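Local coordinates for periplasmic binding protein/LacI transcriptional regulator (Brachyspira murdochii, PDB 4KQC) that probably binds a carbohydrate as the periplasmic solute-binding component of an ABC transporter, at residues F135-L148 with S205-A217. Numbering follows the deposited sequence.
Sequences FTSDNKAKIAVLQL and SVLGIYLSNEAMA
Val206 lays CG1 alongside Lys142 CB, 3.9 Å away, and the next residue makes the first backbone hydrogen bond, Leu207 N to Lys142 O. The side chain of Leu207 brings CD1 to within 3.5 Å of Ala141 CB; the same methyl meets Phe135 CE1. From Gly208 on, the strands run parallel: Gly208 O accepts from Ala144 N, Ala144 O from Tyr210 N, and Tyr210 O from Leu146 N. These are neighbouring strands in the C-terminal lobe of a periplasmic binding protein, a Rossmann-like sheet in which 141-146 lies between 208-211 and 179-184. A chi1 of 164° turns the Tyr210 ring away from its own backbone N, and CD2 meets Val145 CG1 at 3.8 Å; the ring also stacks on Phe161 of helix 152-171. Where the strands end, Ser212 grips Leu146 O twice, through its N at 3.2 Å and through OG at 2.7 Å, the hydroxyl lying in the carbonyl plane on a lone pair. Asn213 N-caps the following helix, OD1 accepting from Met216 N, while its ND2 sits 3.5 Å from Leu148 CB and is hydrogen-bonded to Gln189 OE1. Selenomethionine Met216 folds back, its SE 4.0 Å from Leu146 CB and its CE 3.9 Å from Leu148 CB.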
ATOM      1  N   PHE A 135      26.719   4.562  16.083  1.00 19.52           N
ATOM      2  CA  PHE A 135      27.258   3.346  15.500  1.00 18.29           C
ATOM      3  C   PHE A 135      28.501   3.643  14.678  1.00 20.90           C
ATOM      4  O   PHE A 135      28.963   4.802  14.622  1.00 20.46           O
ATOM      5  CB  PHE A 135      26.164   2.604  14.721  1.00 17.67           C
ATOM      6  CG  PHE A 135      25.159   2.027  15.635  1.00 16.32           C
ATOM      7  CD1 PHE A 135      24.158   2.794  16.150  1.00 15.89           C
ATOM      8  CD2 PHE A 135      25.218   0.683  15.980  1.00 17.22           C
ATOM      9  CE1 PHE A 135      23.236   2.261  17.050  1.00 15.68           C
ATOM     10  CE2 PHE A 135      24.314   0.147  16.876  1.00 17.93           C
ATOM     11  CZ  PHE A 135      23.298   0.949  17.395  1.00 17.00           C
ATOM     12  N   THR A 136      29.072   2.603  14.116  1.00 23.51           N
ATOM     13  CA  THR A 136      30.316   2.751  13.358  1.00 25.49           C
ATOM     14  C   THR A 136      30.282   1.946  12.108  1.00 26.36           C
ATOM     15  O   THR A 136      29.428   1.081  11.906  1.00 22.33           O
ATOM     16  CB  THR A 136      31.534   2.286  14.193  1.00 27.47           C
ATOM     17  OG1 THR A 136      31.426   0.880  14.512  1.00 26.17           O
ATOM     18  CG2 THR A 136      31.679   3.064  15.469  1.00 28.63           C
ATOM     19  N   SER A 137      31.256   2.199  11.249  1.00 27.68           N
ATOM     20  CA  SER A 137      31.337   1.486  10.006  0.70 27.43           C
ATOM     21  C   SER A 137      31.524  -0.031  10.195  1.00 27.02           C
ATOM     22  O   SER A 137      31.023  -0.815   9.396  1.00 28.32           O
ATOM     23  CB  SER A 137      32.474   2.053   9.169  0.70 30.78           C
ATOM     24  OG  SER A 137      32.587   1.300   7.989  0.70 32.57           O
ATOM     25  N   ASP A 138      32.228  -0.433  11.251  1.00 26.38           N
ATOM     26  CA  ASP A 138      32.451  -1.861  11.547  1.00 27.76           C
ATOM     27  C   ASP A 138      31.278  -2.516  12.309  1.00 25.21           C
ATOM     28  O   ASP A 138      31.236  -3.739  12.428  1.00 25.79           O
ATOM     29  CB  ASP A 138      33.731  -2.052  12.385  1.00 31.51           C
ATOM     30  CG  ASP A 138      35.021  -1.689  11.614  1.00 36.82           C
ATOM     31  OD1 ASP A 138      34.994  -1.386  10.394  1.00 39.70           O
ATOM     32  OD2 ASP A 138      36.098  -1.722  12.252  1.00 44.02           O
ATOM     33  N   ASN A 139      30.341  -1.709  12.831  1.00 22.02           N
ATOM     34  CA  ASN A 139      29.177  -2.209  13.586  1.00 20.07           C
ATOM     35  C   ASN A 139      27.997  -1.236  13.300  1.00 17.86           C
ATOM     36  O   ASN A 139      27.699  -0.342  14.104  1.00 19.49           O
ATOM     37  CB  ASN A 139      29.502  -2.313  15.072  1.00 20.62           C
ATOM     38  CG  ASN A 139      28.372  -2.879  15.929  1.00 22.57           C
ATOM     39  OD1 ASN A 139      27.460  -3.560  15.474  1.00 24.49           O
ATOM     40  ND2 ASN A 139      28.505  -2.662  17.216  1.00 28.42           N
ATOM     41  N   LYS A 140      27.353  -1.447  12.157  1.00 17.39           N
ATOM     42  CA  LYS A 140      26.405  -0.469  11.615  1.00 15.23           C
ATOM     43  C   LYS A 140      25.063  -0.595  12.300  1.00 14.25           C
ATOM     44  O   LYS A 140      24.648  -1.720  12.665  1.00 13.88           O
ATOM     45  CB  LYS A 140      26.257  -0.679  10.144  1.00 16.82           C
ATOM     46  CG  LYS A 140      27.532  -0.429   9.356  1.00 18.36           C
ATOM     47  CD  LYS A 140      27.311  -0.597   7.896  1.00 21.09           C
ATOM     48  CE  LYS A 140      28.633  -0.312   7.180  1.00 25.13           C
ATOM     49  NZ  LYS A 140      28.357  -0.121   5.743  1.00 29.36           N
ATOM     50  N   ALA A 141      24.371   0.523  12.492  1.00 13.37           N
ATOM     51  CA  ALA A 141      22.951   0.497  12.874  1.00 12.09           C
ATOM     52  C   ALA A 141      22.136  -0.157  11.787  1.00 12.03           C
ATOM     53  O   ALA A 141      22.260   0.175  10.593  1.00 12.12           O
ATOM     54  CB  ALA A 141      22.422   1.906  13.081  1.00 12.49           C
ATOM     55  N   LYS A 142      21.186  -1.002  12.184  1.00 11.61           N
ATOM     56  CA  LYS A 142      20.350  -1.719  11.231  0.60 12.34           C
ATOM     57  C   LYS A 142      18.915  -1.223  11.237  1.00 11.69           C
ATOM     58  O   LYS A 142      18.348  -1.021  12.292  1.00 11.34           O
ATOM     59  CB  LYS A 142      20.363  -3.216  11.556  0.60 12.93           C
ATOM     60  CG  LYS A 142      21.746  -3.830  11.706  0.60 14.54           C
ATOM     61  CD  LYS A 142      22.565  -3.640  10.434  0.60 15.39           C
ATOM     62  CE  LYS A 142      23.689  -4.660  10.338  0.60 17.24           C
ATOM     63  NZ  LYS A 142      24.695  -4.488  11.414  0.60 17.24           N
ATOM     64  N   ILE A 143      18.374  -1.017  10.055  1.00 12.56           N
ATOM     65  CA  ILE A 143      16.959  -0.747   9.852  0.60 13.58           C
ATOM     66  C   ILE A 143      16.384  -1.825   8.909  1.00 13.22           C
ATOM     67  O   ILE A 143      16.897  -2.040   7.800  1.00 12.73           O
ATOM     68  CB  ILE A 143      16.720   0.639   9.273  0.60 16.36           C
ATOM     69  CG1 ILE A 143      17.260   1.735  10.241  0.60 17.77           C
ATOM     70  CG2 ILE A 143      15.241   0.841   8.997  0.60 17.50           C
ATOM     71  CD1 ILE A 143      18.644   2.274   9.924  0.60 18.56           C
ATOM     72  N   ALA A 144      15.374  -2.534   9.368  1.00 12.00           N
ATOM     73  CA  ALA A 144      14.767  -3.604   8.584  1.00 11.59           C
ATOM     74  C   ALA A 144      13.622  -3.067   7.765  1.00 12.12           C
ATOM     75  O   ALA A 144      12.817  -2.232   8.259  1.00 12.64           O
ATOM     76  CB  ALA A 144      14.261  -4.658   9.516  1.00 11.51           C
ATOM     77  N   VAL A 145      13.537  -3.503   6.526  1.00 11.08           N
ATOM     78  CA  VAL A 145      12.429  -3.141   5.640  1.00 11.92           C
ATOM     79  C   VAL A 145      11.687  -4.460   5.337  1.00 12.02           C
ATOM     80  O   VAL A 145      12.240  -5.293   4.658  1.00 13.55           O
ATOM     81  CB  VAL A 145      12.973  -2.503   4.364  1.00 12.43           C
ATOM     82  CG1 VAL A 145      11.868  -2.344   3.284  1.00 14.24           C
ATOM     83  CG2 VAL A 145      13.691  -1.184   4.686  1.00 13.29           C
ATOM     84  N   LEU A 146      10.447  -4.616   5.786  1.00 11.20           N
ATOM     85  CA  LEU A 146       9.678  -5.812   5.474  0.50 11.37           C
ATOM     86  C   LEU A 146       8.901  -5.470   4.231  1.00 11.31           C
ATOM     87  O   LEU A 146       7.913  -4.708   4.280  1.00 10.77           O
ATOM     88  CB  LEU A 146       8.751  -6.188   6.632  0.50 12.45           C
ATOM     89  CG  LEU A 146       9.404  -7.024   7.741  0.50 13.53           C
ATOM     90  CD1 LEU A 146       9.475  -8.493   7.330  0.50 14.46           C
ATOM     91  CD2 LEU A 146      10.777  -6.526   8.153  0.50 13.14           C
ATOM     92  N   GLN A 147       9.399  -5.997   3.122  1.00 10.26           N
ATOM     93  CA  GLN A 147       8.834  -5.762   1.805  1.00 10.14           C
ATOM     94  C   GLN A 147       7.801  -6.812   1.498  1.00  9.93           C
ATOM     95  O   GLN A 147       8.121  -7.977   1.628  1.00  9.90           O
ATOM     96  CB  GLN A 147       9.992  -5.845   0.797  1.00 10.52           C
ATOM     97  CG  GLN A 147       9.536  -5.921  -0.650  1.00 11.29           C
ATOM     98  CD  GLN A 147      10.680  -5.912  -1.645  1.00 12.79           C
ATOM     99  OE1 GLN A 147      11.792  -5.516  -1.313  1.00 14.19           O
ATOM    100  NE2 GLN A 147      10.417  -6.356  -2.857  1.00 13.11           N
ATOM    101  N   LEU A 148       6.566  -6.412   1.177  1.00  9.88           N
ATOM    102  CA  LEU A 148       5.441  -7.397   1.197  1.00 10.98           C
ATOM    103  C   LEU A 148       5.563  -8.518   0.180  1.00 11.39           C
ATOM    104  O   LEU A 148       5.115  -9.648   0.428  1.00 12.93           O
ATOM    105  CB  LEU A 148       4.069  -6.678   1.088  1.00 11.11           C
ATOM    106  CG  LEU A 148       3.913  -5.867  -0.213  1.00 11.39           C
ATOM    107  CD1 LEU A 148       2.805  -6.469  -1.039  1.00 11.91           C
ATOM    108  CD2 LEU A 148       3.689  -4.393  -0.053  1.00 11.62           C
ATOM    109  N   SER A 205      18.598  -6.281  17.886  1.00 13.76           N
ATOM    110  CA  SER A 205      19.121  -6.537  16.551  1.00 13.87           C
ATOM    111  C   SER A 205      19.065  -5.366  15.593  1.00 13.01           C
ATOM    112  O   SER A 205      19.962  -5.219  14.703  1.00 14.87           O
ATOM    113  CB  SER A 205      18.401  -7.713  15.902  1.00 17.04           C
ATOM    114  OG  SER A 205      18.526  -8.898  16.692  1.00 20.34           O
ATOM    115  N   VAL A 206      18.018  -4.553  15.702  1.00 12.83           N
ATOM    116  CA  VAL A 206      17.766  -3.440  14.770  1.00 13.03           C
ATOM    117  C   VAL A 206      17.320  -2.230  15.530  1.00 12.70           C
ATOM    118  O   VAL A 206      16.916  -2.320  16.707  1.00 11.60           O
ATOM    119  CB  VAL A 206      16.749  -3.815  13.673  1.00 12.13           C
ATOM    120  CG1 VAL A 206      17.152  -5.066  12.857  1.00 13.06           C
ATOM    121  CG2 VAL A 206      15.382  -3.996  14.268  1.00 13.21           C
ATOM    122  N   LEU A 207      17.412  -1.061  14.909  1.00 11.84           N
ATOM    123  CA  LEU A 207      16.884   0.165  15.530  1.00 11.71           C
ATOM    124  C   LEU A 207      15.478   0.461  15.091  1.00 11.57           C
ATOM    125  O   LEU A 207      14.700   1.078  15.837  1.00 11.53           O
ATOM    126  CB  LEU A 207      17.724   1.419  15.179  1.00 12.02           C
ATOM    127  CG  LEU A 207      19.157   1.526  15.641  1.00 13.12           C
ATOM    128  CD1 LEU A 207      19.763   2.874  15.168  1.00 13.09           C
ATOM    129  CD2 LEU A 207      19.077   1.452  17.145  1.00 13.05           C
ATOM    130  N   GLY A 208      15.166   0.081  13.856  1.00 11.95           N
ATOM    131  CA  GLY A 208      13.828   0.441  13.308  1.00 11.26           C
ATOM    132  C   GLY A 208      13.367  -0.646  12.383  1.00 11.87           C
ATOM    133  O   GLY A 208      14.164  -1.411  11.876  1.00 11.79           O
ATOM    134  N   ILE A 209      12.065  -0.650  12.153  1.00 11.89           N
ATOM    135  CA  ILE A 209      11.434  -1.587  11.266  1.00 11.03           C
ATOM    136  C   ILE A 209      10.370  -0.875  10.484  1.00 10.50           C
ATOM    137  O   ILE A 209       9.485  -0.213  11.077  1.00 10.61           O
ATOM    138  CB  ILE A 209      10.788  -2.702  12.067  1.00 12.96           C
ATOM    139  CG1 ILE A 209      11.837  -3.452  12.943  1.00 13.29           C
ATOM    140  CG2 ILE A 209      10.058  -3.613  11.099  1.00 13.45           C
ATOM    141  CD1 ILE A 209      11.222  -4.488  13.904  1.00 15.58           C
ATOM    142  N   TYR A 210      10.468  -0.949   9.165  1.00  9.42           N
ATOM    143  CA  TYR A 210       9.436  -0.374   8.251  1.00  9.59           C
ATOM    144  C   TYR A 210       8.565  -1.551   7.728  1.00  9.93           C
ATOM    145  O   TYR A 210       9.061  -2.534   7.151  1.00 10.30           O
ATOM    146  CB  TYR A 210      10.095   0.343   7.079  1.00 10.52           C
ATOM    147  CG  TYR A 210       9.184   0.623   5.906  1.00 10.25           C
ATOM    148  CD1 TYR A 210       7.916   1.135   6.047  1.00 11.04           C
ATOM    149  CD2 TYR A 210       9.618   0.414   4.619  1.00 11.44           C
ATOM    150  CE1 TYR A 210       7.126   1.477   4.942  1.00 10.99           C
ATOM    151  CE2 TYR A 210       8.817   0.674   3.546  1.00 11.92           C
ATOM    152  CZ  TYR A 210       7.599   1.211   3.683  1.00 11.26           C
ATOM    153  OH  TYR A 210       6.871   1.451   2.560  1.00 13.02           O
ATOM    154  N   LEU A 211       7.264  -1.452   7.998  1.00 10.27           N
ATOM    155  CA  LEU A 211       6.233  -2.395   7.610  1.00 10.27           C
ATOM    156  C   LEU A 211       5.507  -1.917   6.355  1.00 11.23           C
ATOM    157  O   LEU A 211       4.817  -0.918   6.419  1.00 12.19           O
ATOM    158  CB  LEU A 211       5.270  -2.514   8.809  1.00 10.82           C
ATOM    159  CG  LEU A 211       5.852  -2.866  10.181  1.00 11.90           C
ATOM    160  CD1 LEU A 211       4.829  -2.598  11.270  1.00 13.90           C
ATOM    161  CD2 LEU A 211       6.346  -4.293  10.150  1.00 13.26           C
ATOM    162  N   SER A 212       5.781  -2.518   5.195  1.00 10.30           N
ATOM    163  CA  SER A 212       5.288  -2.025   3.901  1.00 10.50           C
ATOM    164  C   SER A 212       3.804  -2.198   3.635  1.00  9.89           C
ATOM    165  O   SER A 212       3.323  -1.625   2.661  1.00 10.71           O
ATOM    166  CB  SER A 212       6.137  -2.534   2.729  1.00 11.38           C
ATOM    167  OG  SER A 212       5.975  -3.917   2.540  1.00 11.93           O
ATOM    168  N   ASN A 213       3.082  -2.976   4.446  1.00 10.07           N
ATOM    169  CA  ASN A 213       1.655  -3.090   4.269  1.00 10.22           C
ATOM    170  C   ASN A 213       0.989  -3.596   5.534  1.00 10.69           C
ATOM    171  O   ASN A 213       1.650  -3.860   6.532  1.00  9.59           O
ATOM    172  CB  ASN A 213       1.228  -3.855   2.993  1.00 10.73           C
ATOM    173  CG  ASN A 213       1.325  -5.329   3.132  1.00 11.23           C
ATOM    174  OD1 ASN A 213       1.893  -5.813   4.071  1.00 11.18           O
ATOM    175  ND2 ASN A 213       0.822  -6.063   2.133  1.00 12.95           N
ATOM    176  N   GLU A 214      -0.335  -3.673   5.497  1.00 11.39           N
ATOM    177  CA  GLU A 214      -1.082  -4.154   6.643  1.00 12.67           C
ATOM    178  C   GLU A 214      -0.739  -5.598   7.076  1.00 11.99           C
ATOM    179  O   GLU A 214      -0.663  -5.922   8.256  1.00 12.91           O
ATOM    180  CB  GLU A 214      -2.585  -4.042   6.296  1.00 13.97           C
ATOM    181  CG  GLU A 214      -3.463  -4.432   7.417  1.00 16.60           C
ATOM    182  CD  GLU A 214      -4.969  -4.404   6.979  1.00 19.17           C
ATOM    183  OE1 GLU A 214      -5.322  -3.989   5.848  1.00 22.20           O
ATOM    184  OE2 GLU A 214      -5.762  -4.849   7.812  1.00 22.98           O
ATOM    185  N   ALA A 215      -0.486  -6.482   6.110  1.00 11.62           N
ATOM    186  CA  ALA A 215      -0.142  -7.851   6.415  1.00 10.70           C
ATOM    187  C   ALA A 215       1.175  -7.872   7.161  1.00 10.50           C
ATOM    188  O   ALA A 215       1.328  -8.614   8.095  1.00  9.69           O
ATOM    189  CB  ALA A 215      -0.016  -8.651   5.140  1.00 10.46           C
HETATM  190  N   MSE A 216       2.147  -7.064   6.734  1.00 10.10           N
HETATM  191  CA  MSE A 216       3.386  -6.955   7.493  1.00 10.69           C
HETATM  192  C   MSE A 216       3.151  -6.527   8.912  1.00 10.33           C
HETATM  193  O   MSE A 216       3.784  -7.070   9.836  1.00  9.59           O
HETATM  194  CB  MSE A 216       4.396  -6.021   6.829  1.00 11.84           C
HETATM  195  CG  MSE A 216       4.842  -6.247   5.399  1.00 11.94           C
HETATM  196 SE   MSE A 216       5.592  -8.032   5.078  0.65 14.78          SE
HETATM  197  CE  MSE A 216       4.007  -8.915   4.303  1.00 14.97           C
ATOM    198  N   ALA A 217       2.301  -5.517   9.104  1.00 10.85           N
ATOM    199  CA  ALA A 217       1.988  -5.038  10.462  1.00 11.13           C
ATOM    200  C   ALA A 217       1.334  -6.131  11.301  1.00 12.29           C
ATOM    201  O   ALA A 217       1.725  -6.343  12.449  1.00 11.75           O
ATOM    202  CB  ALA A 217       1.115  -3.828  10.390  1.00 11.64           C
TER